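Local coordinates for protein endo-alpha-(1->5)-L-arabinanase (Bacillus licheniformis, PDB 6B7K) that probably hydrolyses internal alpha-(1->5)-arabinofuranosidic linkages of arabinan, with calcium bound at the centre of its five-bladed beta-propeller, at residues A[82-87]-A[140-145]; A[160-165]-A[179-184]; A[191-196]-A[206-211]. All coordinates share one frame; numbering follows the deposited sequence.

Contact 1. Residues A[82-87]-A[140-145]. With CA (calcium ion), chain F.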
ATOM      1  N   ALA A  82      -0.145  -6.835   2.349  1.00 34.62           N
ATOM      2  CA  ALA A  82      -0.327  -5.514   1.755  1.00 36.23           C
ATOM      3  C   ALA A  82      -1.587  -5.398   0.911  1.00 39.01           C
ATOM      4  O   ALA A  82      -1.500  -5.331  -0.322  1.00 38.33           O
ATOM      5  CB  ALA A  82       0.893  -5.160   0.903  1.00 37.61           C
ATOM      6  N   PRO A  83      -2.766  -5.366   1.521  1.00 41.96           N
ATOM      7  CA  PRO A  83      -3.991  -5.162   0.748  1.00 45.31           C
ATOM      8  C   PRO A  83      -4.205  -3.691   0.425  1.00 52.03           C
ATOM      9  O   PRO A  83      -3.687  -2.794   1.089  1.00 62.08           O
ATOM     10  CB  PRO A  83      -5.084  -5.687   1.682  1.00 43.08           C
ATOM     11  CG  PRO A  83      -4.544  -5.430   3.037  1.00 42.36           C
ATOM     12  CD  PRO A  83      -3.050  -5.595   2.950  1.00 42.89           C
ATOM     13  N   ASP A  84      -4.980  -3.461  -0.633  1.00 46.70           N
ATOM     14  CA  ASP A  84      -5.400  -2.119  -1.021  1.00 42.60           C
ATOM     15  C   ASP A  84      -6.901  -2.133  -1.263  1.00 40.41           C
ATOM     16  O   ASP A  84      -7.395  -2.934  -2.061  1.00 40.84           O
ATOM     17  CB  ASP A  84      -4.662  -1.630  -2.268  1.00 42.38           C
ATOM     18  CG  ASP A  84      -5.087  -0.234  -2.677  1.00 42.18           C
ATOM     19  OD1 ASP A  84      -5.000   0.681  -1.832  1.00 42.07           O
ATOM     20  OD2 ASP A  84      -5.513  -0.049  -3.836  1.00 42.99           O
ATOM     21  N   ILE A  85      -7.618  -1.245  -0.584  1.00 37.09           N
ATOM     22  CA  ILE A  85      -9.070  -1.187  -0.642  1.00 34.25           C
ATOM     23  C   ILE A  85      -9.494   0.186  -1.148  1.00 33.21           C
ATOM     24  O   ILE A  85      -8.953   1.213  -0.722  1.00 32.41           O
ATOM     25  CB  ILE A  85      -9.694  -1.488   0.738  1.00 32.89           C
ATOM     26  CG1 ILE A  85     -11.222  -1.428   0.672  1.00 32.59           C
ATOM     27  CG2 ILE A  85      -9.128  -0.548   1.796  1.00 32.62           C
ATOM     28  CD1 ILE A  85     -11.833  -2.480  -0.230  1.00 32.46           C
ATOM     29  N   SER A  86     -10.459   0.200  -2.062  1.00 33.43           N
ATOM     30  CA  SER A  86     -10.991   1.451  -2.583  1.00 34.43           C
ATOM     31  C   SER A  86     -12.314   1.169  -3.277  1.00 34.84           C
ATOM     32  O   SER A  86     -12.595   0.038  -3.685  1.00 34.40           O
ATOM     33  CB  SER A  86     -10.009   2.122  -3.548  1.00 34.90           C
ATOM     34  OG  SER A  86      -9.649   1.241  -4.596  1.00 34.89           O
ATOM     35  N   TYR A  87     -13.124   2.215  -3.401  1.00 35.78           N
ATOM     36  CA  TYR A  87     -14.390   2.150  -4.114  1.00 37.09           C
ATOM     37  C   TYR A  87     -14.252   2.907  -5.426  1.00 38.10           C
ATOM     38  O   TYR A  87     -13.783   4.051  -5.441  1.00 39.02           O
ATOM     39  CB  TYR A  87     -15.525   2.732  -3.268  1.00 38.28           C
ATOM     40  CG  TYR A  87     -16.910   2.493  -3.831  1.00 40.38           C
ATOM     41  CD1 TYR A  87     -17.592   1.311  -3.572  1.00 40.50           C
ATOM     42  CD2 TYR A  87     -17.538   3.452  -4.616  1.00 42.73           C
ATOM     43  CE1 TYR A  87     -18.861   1.090  -4.080  1.00 42.51           C
ATOM     44  CE2 TYR A  87     -18.804   3.241  -5.129  1.00 44.85           C
ATOM     45  CZ  TYR A  87     -19.462   2.058  -4.856  1.00 44.68           C
ATOM     46  OH  TYR A  87     -20.723   1.841  -5.363  1.00 46.74           O
ATOM     47  N   ASP A 140       2.637  -5.375  -2.813  1.00 33.99           N
ATOM     48  CA  ASP A 140       2.311  -3.996  -2.469  1.00 33.56           C
ATOM     49  C   ASP A 140       1.547  -3.273  -3.584  1.00 32.86           C
ATOM     50  O   ASP A 140       2.030  -2.277  -4.129  1.00 33.06           O
ATOM     51  CB  ASP A 140       3.571  -3.227  -2.096  1.00 34.81           C
ATOM     52  CG  ASP A 140       4.311  -3.856  -0.933  1.00 35.59           C
ATOM     53  OD1 ASP A 140       3.896  -4.945  -0.484  1.00 35.11           O
ATOM     54  OD2 ASP A 140       5.305  -3.263  -0.464  1.00 36.71           O
ATOM     55  N   PRO A 141       0.350  -3.739  -3.931  1.00 31.88           N
ATOM     56  CA  PRO A 141      -0.426  -3.072  -4.977  1.00 31.84           C
ATOM     57  C   PRO A 141      -1.145  -1.845  -4.439  1.00 31.11           C
ATOM     58  O   PRO A 141      -1.299  -1.653  -3.231  1.00 30.07           O
ATOM     59  CB  PRO A 141      -1.424  -4.148  -5.408  1.00 31.58           C
ATOM     60  CG  PRO A 141      -1.666  -4.915  -4.160  1.00 30.75           C
ATOM     61  CD  PRO A 141      -0.365  -4.909  -3.389  1.00 31.20           C
ATOM     62  N   ASP A 142      -1.589  -1.006  -5.370  1.00 32.44           N
ATOM     63  CA  ASP A 142      -2.305   0.212  -5.003  1.00 33.43           C
ATOM     64  C   ASP A 142      -3.019   0.747  -6.231  1.00 35.46           C
ATOM     65  O   ASP A 142      -2.379   1.001  -7.257  1.00 36.96           O
ATOM     66  CB  ASP A 142      -1.353   1.257  -4.438  1.00 33.95           C
ATOM     67  CG  ASP A 142      -2.078   2.366  -3.716  1.00 34.38           C
ATOM     68  OD1 ASP A 142      -2.488   2.146  -2.555  1.00 34.67           O
ATOM     69  OD2 ASP A 142      -2.245   3.452  -4.309  1.00 34.86           O
ATOM     70  N   LEU A 143      -4.332   0.921  -6.123  1.00 35.75           N
ATOM     71  CA  LEU A 143      -5.146   1.452  -7.204  1.00 37.02           C
ATOM     72  C   LEU A 143      -5.192   2.973  -7.127  1.00 38.12           C
ATOM     73  O   LEU A 143      -5.238   3.551  -6.037  1.00 38.66           O
ATOM     74  CB  LEU A 143      -6.560   0.873  -7.129  1.00 37.09           C
ATOM     75  CG  LEU A 143      -7.634   1.376  -8.095  1.00 38.06           C
ATOM     76  CD1 LEU A 143      -7.267   1.063  -9.533  1.00 39.05           C
ATOM     77  CD2 LEU A 143      -8.978   0.766  -7.740  1.00 37.83           C
ATOM     78  N   VAL A 144      -5.169   3.618  -8.291  1.00 38.66           N
ATOM     79  CA  VAL A 144      -5.240   5.072  -8.388  1.00 38.82           C
ATOM     80  C   VAL A 144      -6.032   5.431  -9.639  1.00 39.96           C
ATOM     81  O   VAL A 144      -5.906   4.772 -10.678  1.00 40.06           O
ATOM     82  CB  VAL A 144      -3.833   5.710  -8.407  1.00 38.66           C
ATOM     83  CG1 VAL A 144      -2.966   5.071  -9.480  1.00 39.23           C
ATOM     84  CG2 VAL A 144      -3.922   7.218  -8.609  1.00 39.55           C
ATOM     85  N   ILE A 145      -6.860   6.469  -9.536  1.00 40.29           N
ATOM     86  CA  ILE A 145      -7.755   6.884 -10.610  1.00 41.17           C
ATOM     87  C   ILE A 145      -7.234   8.182 -11.212  1.00 43.09           C
ATOM     88  O   ILE A 145      -6.883   9.118 -10.484  1.00 42.78           O
ATOM     89  CB  ILE A 145      -9.202   7.032 -10.107  1.00 41.19           C
ATOM     90  CG1 ILE A 145      -9.982   5.745 -10.369  1.00 40.63           C
ATOM     91  CG2 ILE A 145      -9.905   8.201 -10.779  1.00 43.01           C
ATOM     92  CD1 ILE A 145      -9.402   4.507  -9.715  1.00 38.50           C
TER
HETATM   93 CA    CA F 302      -4.580   3.081  -1.918  1.00 34.09          CA
HETATM   94  O   HOH W   1      -5.679   5.436  -1.669  1.00 23.56           O

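Contact 2. Residues A[160-165]-A[179-184]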
ATOM      1  N   SER A 160      14.043  -3.784  -9.422  1.00 51.74           N
ATOM      2  CA  SER A 160      14.050  -2.561 -10.219  1.00 51.56           C
ATOM      3  C   SER A 160      13.261  -1.431  -9.567  1.00 49.10           C
ATOM      4  O   SER A 160      13.525  -0.261  -9.863  1.00 49.18           O
ATOM      5  CB  SER A 160      13.510  -2.844 -11.623  1.00 52.56           C
ATOM      6  OG  SER A 160      12.369  -3.683 -11.577  1.00 52.39           O
ATOM      7  N   GLY A 161      12.297  -1.743  -8.698  1.00 46.71           N
ATOM      8  CA  GLY A 161      11.626  -0.743  -7.890  1.00 44.49           C
ATOM      9  C   GLY A 161      10.124  -0.722  -8.143  1.00 42.81           C
ATOM     10  O   GLY A 161       9.480  -1.772  -8.247  1.00 42.84           O
ATOM     11  N   ILE A 162       9.576   0.486  -8.233  1.00 40.84           N
ATOM     12  CA  ILE A 162       8.137   0.696  -8.322  1.00 39.51           C
ATOM     13  C   ILE A 162       7.711   0.667  -9.783  1.00 40.88           C
ATOM     14  O   ILE A 162       8.286   1.368 -10.625  1.00 41.83           O
ATOM     15  CB  ILE A 162       7.739   2.024  -7.660  1.00 38.39           C
ATOM     16  CG1 ILE A 162       8.180   2.042  -6.191  1.00 38.32           C
ATOM     17  CG2 ILE A 162       6.238   2.263  -7.798  1.00 37.62           C
ATOM     18  CD1 ILE A 162       7.728   0.836  -5.386  1.00 38.02           C
ATOM     19  N   LYS A 163       6.696  -0.136 -10.080  1.00 41.19           N
ATOM     20  CA  LYS A 163       6.143  -0.261 -11.418  1.00 41.99           C
ATOM     21  C   LYS A 163       4.723   0.291 -11.446  1.00 40.92           C
ATOM     22  O   LYS A 163       3.994   0.229 -10.450  1.00 39.24           O
ATOM     23  CB  LYS A 163       6.147  -1.722 -11.877  1.00 43.66           C
ATOM     24  CG  LYS A 163       7.528  -2.355 -11.882  1.00 45.82           C
ATOM     25  CD  LYS A 163       8.397  -1.742 -12.968  1.00 47.47           C
ATOM     26  CE  LYS A 163       9.859  -2.113 -12.793  1.00 49.22           C
ATOM     27  NZ  LYS A 163      10.485  -1.382 -11.654  1.00 48.63           N
ATOM     28  N   LEU A 164       4.337   0.831 -12.598  1.00 41.51           N
ATOM     29  CA  LEU A 164       3.020   1.418 -12.794  1.00 40.23           C
ATOM     30  C   LEU A 164       2.442   0.902 -14.099  1.00 41.15           C
ATOM     31  O   LEU A 164       3.144   0.860 -15.116  1.00 42.81           O
ATOM     32  CB  LEU A 164       3.092   2.950 -12.810  1.00 39.60           C
ATOM     33  CG  LEU A 164       1.816   3.709 -13.179  1.00 39.04           C
ATOM     34  CD1 LEU A 164       0.693   3.388 -12.203  1.00 38.17           C
ATOM     35  CD2 LEU A 164       2.072   5.207 -13.228  1.00 38.57           C
ATOM     36  N   THR A 165       1.171   0.506 -14.073  1.00 40.48           N
ATOM     37  CA  THR A 165       0.490   0.031 -15.268  1.00 40.81           C
ATOM     38  C   THR A 165      -0.918   0.597 -15.311  1.00 40.88           C
ATOM     39  O   THR A 165      -1.504   0.932 -14.279  1.00 39.97           O
ATOM     40  CB  THR A 165       0.420  -1.498 -15.331  1.00 40.15           C
ATOM     41  OG1 THR A 165      -0.279  -1.890 -16.519  1.00 40.66           O
ATOM     42  CG2 THR A 165      -0.310  -2.047 -14.119  1.00 38.58           C
ATOM     43  N   TYR A 179       5.380   0.837 -16.400  1.00 37.02           N
ATOM     44  CA  TYR A 179       6.160   2.064 -16.314  1.00 36.16           C
ATOM     45  C   TYR A 179       6.902   2.096 -14.985  1.00 35.86           C
ATOM     46  O   TYR A 179       6.292   1.914 -13.926  1.00 35.16           O
ATOM     47  CB  TYR A 179       5.264   3.298 -16.444  1.00 34.33           C
ATOM     48  CG  TYR A 179       4.507   3.386 -17.750  1.00 34.13           C
ATOM     49  CD1 TYR A 179       3.222   2.866 -17.868  1.00 33.64           C
ATOM     50  CD2 TYR A 179       5.073   3.998 -18.862  1.00 34.23           C
ATOM     51  CE1 TYR A 179       2.523   2.947 -19.063  1.00 34.12           C
ATOM     52  CE2 TYR A 179       4.384   4.084 -20.059  1.00 34.75           C
ATOM     53  CZ  TYR A 179       3.109   3.556 -20.154  1.00 33.55           C
ATOM     54  OH  TYR A 179       2.419   3.641 -21.340  1.00 34.32           O
ATOM     55  N   SER A 180       8.213   2.319 -15.046  1.00 35.60           N
ATOM     56  CA  SER A 180       9.030   2.483 -13.851  1.00 33.76           C
ATOM     57  C   SER A 180       8.951   3.939 -13.407  1.00 32.84           C
ATOM     58  O   SER A 180       9.305   4.844 -14.169  1.00 33.93           O
ATOM     59  CB  SER A 180      10.481   2.082 -14.122  1.00 34.76           C
ATOM     60  OG  SER A 180      10.570   0.784 -14.685  1.00 34.83           O
ATOM     61  N   ILE A 181       8.486   4.169 -12.184  1.00 43.22           N
ATOM     62  CA  ILE A 181       8.338   5.527 -11.681  1.00 42.51           C
ATOM     63  C   ILE A 181       9.249   5.834 -10.500  1.00 42.17           C
ATOM     64  O   ILE A 181       9.543   7.019 -10.258  1.00 42.73           O
ATOM     65  CB  ILE A 181       6.868   5.829 -11.316  1.00 40.60           C
ATOM     66  CG1 ILE A 181       6.300   4.749 -10.399  1.00 38.27           C
ATOM     67  CG2 ILE A 181       6.016   5.944 -12.577  1.00 42.53           C
ATOM     68  CD1 ILE A 181       4.836   4.951 -10.072  1.00 36.69           C
ATOM     69  N   ALA A 182       9.729   4.832  -9.766  1.00 41.21           N
ATOM     70  CA  ALA A 182      10.633   5.070  -8.647  1.00 39.88           C
ATOM     71  C   ALA A 182      11.602   3.906  -8.527  1.00 40.38           C
ATOM     72  O   ALA A 182      11.179   2.749  -8.471  1.00 39.86           O
ATOM     73  CB  ALA A 182       9.859   5.252  -7.337  1.00 37.49           C
ATOM     74  N   SER A 183      12.895   4.214  -8.491  1.00 42.32           N
ATOM     75  CA  SER A 183      13.923   3.210  -8.265  1.00 44.29           C
ATOM     76  C   SER A 183      14.969   3.778  -7.316  1.00 45.89           C
ATOM     77  O   SER A 183      15.018   4.982  -7.055  1.00 46.07           O
ATOM     78  CB  SER A 183      14.574   2.752  -9.573  1.00 46.90           C
ATOM     79  OG  SER A 183      15.450   1.665  -9.336  1.00 46.52           O
ATOM     80  N   ARG A 184      15.825   2.892  -6.807  1.00 47.93           N
ATOM     81  CA  ARG A 184      16.767   3.237  -5.741  1.00 49.51           C
ATOM     82  C   ARG A 184      18.037   2.417  -5.925  1.00 53.13           C
ATOM     83  O   ARG A 184      18.375   1.561  -5.100  1.00 53.56           O
ATOM     84  CB  ARG A 184      16.129   2.988  -4.375  1.00 47.48           C
ATOM     85  CG  ARG A 184      16.775   3.696  -3.202  1.00 48.20           C
ATOM     86  CD  ARG A 184      15.913   3.530  -1.956  1.00 46.22           C
ATOM     87  NE  ARG A 184      16.630   3.870  -0.730  1.00 47.50           N
ATOM     88  CZ  ARG A 184      16.733   5.100  -0.243  1.00 47.73           C
ATOM     89  NH1 ARG A 184      16.165   6.114  -0.878  1.00 47.03           N
ATOM     90  NH2 ARG A 184      17.404   5.319   0.878  1.00 49.28           N
TER

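Contact 3. Residues A[191-196]-A[206-211]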
ATOM      1  N   VAL A 191      12.966   0.371  -1.791  1.00 39.76           N
ATOM      2  CA  VAL A 191      11.753   1.160  -1.965  1.00 36.84           C
ATOM      3  C   VAL A 191      10.608   0.204  -2.269  1.00 35.25           C
ATOM      4  O   VAL A 191      10.759  -0.718  -3.078  1.00 35.78           O
ATOM      5  CB  VAL A 191      11.909   2.219  -3.077  1.00 36.86           C
ATOM      6  CG1 VAL A 191      12.434   1.589  -4.356  1.00 38.08           C
ATOM      7  CG2 VAL A 191      10.590   2.931  -3.327  1.00 36.12           C
ATOM      8  N   GLU A 192       9.476   0.404  -1.605  1.00 34.26           N
ATOM      9  CA  GLU A 192       8.317  -0.465  -1.776  1.00 34.36           C
ATOM     10  C   GLU A 192       7.077   0.297  -1.319  1.00 34.26           C
ATOM     11  O   GLU A 192       7.142   1.492  -1.009  1.00 33.79           O
ATOM     12  CB  GLU A 192       8.499  -1.779  -1.007  1.00 34.81           C
ATOM     13  CG  GLU A 192       8.635  -1.617   0.502  1.00 34.81           C
ATOM     14  CD  GLU A 192       8.985  -2.917   1.208  1.00 36.59           C
ATOM     15  OE1 GLU A 192       9.098  -3.958   0.526  1.00 37.62           O
ATOM     16  OE2 GLU A 192       9.150  -2.898   2.446  1.00 37.34           O
ATOM     17  N   ALA A 193       5.947  -0.402  -1.286  1.00 35.16           N
ATOM     18  CA  ALA A 193       4.691   0.123  -0.761  1.00 35.29           C
ATOM     19  C   ALA A 193       4.264   1.448  -1.402  1.00 34.79           C
ATOM     20  O   ALA A 193       4.035   2.437  -0.700  1.00 34.53           O
ATOM     21  CB  ALA A 193       4.779   0.269   0.752  1.00 35.77           C
ATOM     22  N   PRO A 194       4.124   1.494  -2.725  1.00 34.70           N
ATOM     23  CA  PRO A 194       3.779   2.759  -3.374  1.00 34.54           C
ATOM     24  C   PRO A 194       2.285   3.032  -3.334  1.00 35.60           C
ATOM     25  O   PRO A 194       1.459   2.119  -3.378  1.00 37.09           O
ATOM     26  CB  PRO A 194       4.254   2.545  -4.813  1.00 35.19           C
ATOM     27  CG  PRO A 194       4.016   1.084  -5.038  1.00 35.97           C
ATOM     28  CD  PRO A 194       4.244   0.398  -3.705  1.00 35.58           C
ATOM     29  N   ASN A 195       1.944   4.314  -3.239  1.00 35.81           N
ATOM     30  CA  ASN A 195       0.564   4.739  -3.435  1.00 37.42           C
ATOM     31  C   ASN A 195       0.573   6.113  -4.090  1.00 37.12           C
ATOM     32  O   ASN A 195       1.354   6.986  -3.698  1.00 37.24           O
ATOM     33  CB  ASN A 195      -0.228   4.748  -2.115  1.00 38.98           C
ATOM     34  CG  ASN A 195       0.255   5.799  -1.142  1.00 40.46           C
ATOM     35  OD1 ASN A 195       1.112   5.536  -0.296  1.00 41.28           O
ATOM     36  ND2 ASN A 195      -0.308   6.998  -1.242  1.00 41.14           N
ATOM     37  N   ILE A 196      -0.276   6.288  -5.101  1.00 36.95           N
ATOM     38  CA  ILE A 196      -0.312   7.498  -5.915  1.00 36.15           C
ATOM     39  C   ILE A 196      -1.661   8.175  -5.728  1.00 36.70           C
ATOM     40  O   ILE A 196      -2.694   7.504  -5.636  1.00 37.58           O
ATOM     41  CB  ILE A 196      -0.070   7.184  -7.407  1.00 36.30           C
ATOM     42  CG1 ILE A 196       1.120   6.242  -7.574  1.00 35.36           C
ATOM     43  CG2 ILE A 196       0.145   8.466  -8.194  1.00 37.28           C
ATOM     44  CD1 ILE A 196       1.385   5.854  -9.008  1.00 36.58           C
ATOM     45  N   PHE A 206       3.661   8.405  -3.013  1.00 34.82           N
ATOM     46  CA  PHE A 206       4.279   8.090  -1.733  1.00 33.81           C
ATOM     47  C   PHE A 206       4.902   6.704  -1.811  1.00 33.08           C
ATOM     48  O   PHE A 206       4.379   5.818  -2.493  1.00 33.35           O
ATOM     49  CB  PHE A 206       3.256   8.128  -0.596  1.00 34.16           C
ATOM     50  CG  PHE A 206       2.573   9.453  -0.426  1.00 35.04           C
ATOM     51  CD1 PHE A 206       1.511   9.814  -1.241  1.00 35.71           C
ATOM     52  CD2 PHE A 206       2.971  10.328   0.569  1.00 35.94           C
ATOM     53  CE1 PHE A 206       0.873  11.027  -1.078  1.00 36.81           C
ATOM     54  CE2 PHE A 206       2.339  11.544   0.737  1.00 37.29           C
ATOM     55  CZ  PHE A 206       1.287  11.893  -0.088  1.00 37.63           C
ATOM     56  N   VAL A 207       6.026   6.520  -1.118  1.00 32.84           N
ATOM     57  CA  VAL A 207       6.722   5.237  -1.071  1.00 32.44           C
ATOM     58  C   VAL A 207       7.295   5.038   0.326  1.00 32.91           C
ATOM     59  O   VAL A 207       7.303   5.945   1.160  1.00 32.77           O
ATOM     60  CB  VAL A 207       7.854   5.127  -2.120  1.00 32.11           C
ATOM     61  CG1 VAL A 207       7.302   5.143  -3.544  1.00 31.65           C
ATOM     62  CG2 VAL A 207       8.871   6.230  -1.917  1.00 32.22           C
ATOM     63  N   SER A 208       7.788   3.828   0.568  1.00 33.87           N
ATOM     64  CA  SER A 208       8.463   3.480   1.809  1.00 35.36           C
ATOM     65  C   SER A 208       9.915   3.141   1.502  1.00 36.28           C
ATOM     66  O   SER A 208      10.195   2.380   0.570  1.00 36.29           O
ATOM     67  CB  SER A 208       7.767   2.307   2.502  1.00 35.81           C
ATOM     68  OG  SER A 208       6.425   2.635   2.815  1.00 35.51           O
ATOM     69  N   PHE A 209      10.830   3.708   2.280  1.00 37.52           N
ATOM     70  CA  PHE A 209      12.257   3.507   2.091  1.00 39.85           C
ATOM     71  C   PHE A 209      12.813   2.539   3.128  1.00 41.44           C
ATOM     72  O   PHE A 209      12.362   2.502   4.276  1.00 41.76           O
ATOM     73  CB  PHE A 209      13.018   4.836   2.182  1.00 41.52           C
ATOM     74  CG  PHE A 209      12.978   5.659   0.923  1.00 40.92           C
ATOM     75  CD1 PHE A 209      12.439   5.149  -0.248  1.00 39.94           C
ATOM     76  CD2 PHE A 209      13.501   6.944   0.910  1.00 41.67           C
ATOM     77  CE1 PHE A 209      12.411   5.911  -1.404  1.00 39.92           C
ATOM     78  CE2 PHE A 209      13.478   7.709  -0.240  1.00 41.65           C
ATOM     79  CZ  PHE A 209      12.932   7.192  -1.399  1.00 40.85           C
ATOM     80  N   ASP A 210      13.800   1.749   2.699  1.00 43.23           N
ATOM     81  CA  ASP A 210      14.650   0.940   3.569  1.00 46.12           C
ATOM     82  C   ASP A 210      13.911  -0.244   4.198  1.00 45.33           C
ATOM     83  O   ASP A 210      12.904  -0.711   3.657  1.00 43.12           O
ATOM     84  CB  ASP A 210      15.292   1.828   4.642  1.00 49.22           C
ATOM     85  CG  ASP A 210      15.984   3.052   4.059  1.00 50.97           C
ATOM     86  OD1 ASP A 210      16.718   2.905   3.057  1.00 52.11           O
ATOM     87  OD2 ASP A 210      15.794   4.163   4.603  1.00 51.36           O
ATOM     88  N   SER A 211      14.408  -0.739   5.333  1.00 47.76           N
ATOM     89  CA  SER A 211      14.042  -2.057   5.848  1.00 49.02           C
ATOM     90  C   SER A 211      12.844  -1.987   6.791  1.00 48.84           C
ATOM     91  O   SER A 211      12.717  -1.055   7.586  1.00 48.86           O
ATOM     92  CB  SER A 211      15.239  -2.685   6.569  1.00 51.69           C
ATOM     93  OG  SER A 211      14.986  -4.034   6.916  1.00 53.21           O
TER

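Contact 1. Residues A[82-87]-A[140-145]
D84 and D142 meet across two nearly parallel strand segments, 28° apart, whose backbones are not bonded to each other; the join runs through side chains and a calcium ion. From the backbone of D84, CB lies 3.5 Å from the carbonyl O of P141. CG stands anti to the backbone N (chi1 -180°), which carries the carboxylate across the gap, and there its two oxygens part company. OD1 binds the calcium ion at 2.4 Å, while OD2 accepts the backbone N-H of L143 at 2.8 Å in an almost straight bond that arrives from above the carboxylate plane. D142 OD1 takes a second place on the ion, also at 2.4 Å, with its carboxylate turned 41° from that of D84. OD1 of D84 and OD1 of D142 lie 3.0 Å apart without a hydrogen bond, because both bind the metal, whose charge probably offsets their mutual repulsion. OD2 of D264 and a water are further ligands. To one side S86 OG rests against CD2 of L143, and to the other A82 CB touches D140 OD1, near H262. A calcium held on the central axis by aspartates from the innermost strands of several blades is characteristic of the five-bladed beta-propeller of GH43 arabinanases.

Contact 2. Residues A[160-165]-A[179-184]
S160 meets S183 before the regular strand pairing begins: the S183 hydroxyl donates to the carbonyl O of S160, 2.8 Å from OG, and comes in from above the carbonyl plane. The S160 hydroxyl looks elsewhere, bonding to the backbone O of Q135 and receiving a weak bond from NZ of K163. G161 follows, with phi and psi of 121° and -138°, backbone angles that a residue with a beta carbon could hardly adopt; a beta carbon here would also run into the carbonyl O of A182. At I162 the backbone N-H points nearly straight at A182 O (2.8 Å), and the carbonyl O receives the N-H of I181 in a longer bond. The I162 side chain divides its branches between two partners: CG1 lies over the methyl of A182, while CG2, placed anti to the backbone N by a chi1 of -58°, meets CG1 of I181 at 3.6 Å. K163 forms a non-hydrogen-bonded pair with S180 and sends its side chain to the other side of the sheet. A bend at chi2 carries CE past S180 OG at 3.5 Å, and a second at chi4 turns NZ towards S160 OG. L164 and Y179 make a hydrogen-bonded pair, each N-H lying in the plane of the carbonyl it meets. L164 CB packs on CD1 of I181 at 3.8 Å, joining the apolar face begun by I162, and L164 O sits at the edge of the Y179 ring, near its plane. I162 and I181 extend this face to P194 and I196 of the next blade. The whole is an antiparallel pairing of the third and outermost strands in one blade of a beta-propeller, its apolar face turned to the neighbouring blade.

Contact 3. Residues A[191-196]-A[206-211]
The beta hairpin of strands 191-199 and 202-209, the inner two strands of a propeller blade, is interrupted here by a beta bulge between E192 and N195. E192 and S208 exchange two backbone hydrogen bonds, as do N195 and F206; between these pairs A193 and P194 both lie opposite V207 along the backbone, and A193 adopts left-handed backbone angles (phi 54°). On one side of the sheet V191 CG2 packs against V207 CB at 3.7 Å and reaches the edge of the F209 ring at CE1, 4.0 Å away. The A193 methyl lies 3.5 Å from S208 OG, whose hydroxyl is bonded to Q263 OE1.

N195 and F206 share the opposite face from V191. A chi1 of 67° sets N195 CG between the backbone N and the carbonyl carbon, and chi2 turns the amide almost parallel to the F206 ring, their planes 10° apart; ND2 comes to 3.4 Å from CD1 obliquely. OD1 of N195 touches F206 CB and accepts a hydrogen bond from Q263 NE2, which also bonds to A193 O. With an alanine in place of N195, Q263 NE2 would probably lose one of its acceptors and F206 its contacts with the amide at CB and CD1.

The E192 carboxylate takes little part in the pairing: OE1 is bonded to S157 OG and OE2, weakly, to Y220 OH. Backbone bonds therefore fix the base of this predicted proton donor in the hairpin, just before the bulge, while S157 and, weakly, Y220 hold its carboxylate.

Overall arrangement
From the N terminus the three contacts follow in series, none nested in or crossing another. Contact 1 closes the longest excursion, 52 residues between its segments, which builds the rest of one blade before the chain returns to the axis. Contact 2 closes a short return within the blade that starts at 142-145, pairing its third and outermost strands. The chain then passes from 177-182 to the innermost strand of the next blade, where contact 3 closes a hairpin. Contacts 1 and 3 touch near the axis through D140 with A193 and D142 with P194 and N195; contacts 2 and 3 meet through R184, which lies against F209 and forms a long, weak ion pair with D210. Three successive blades are thus tied together.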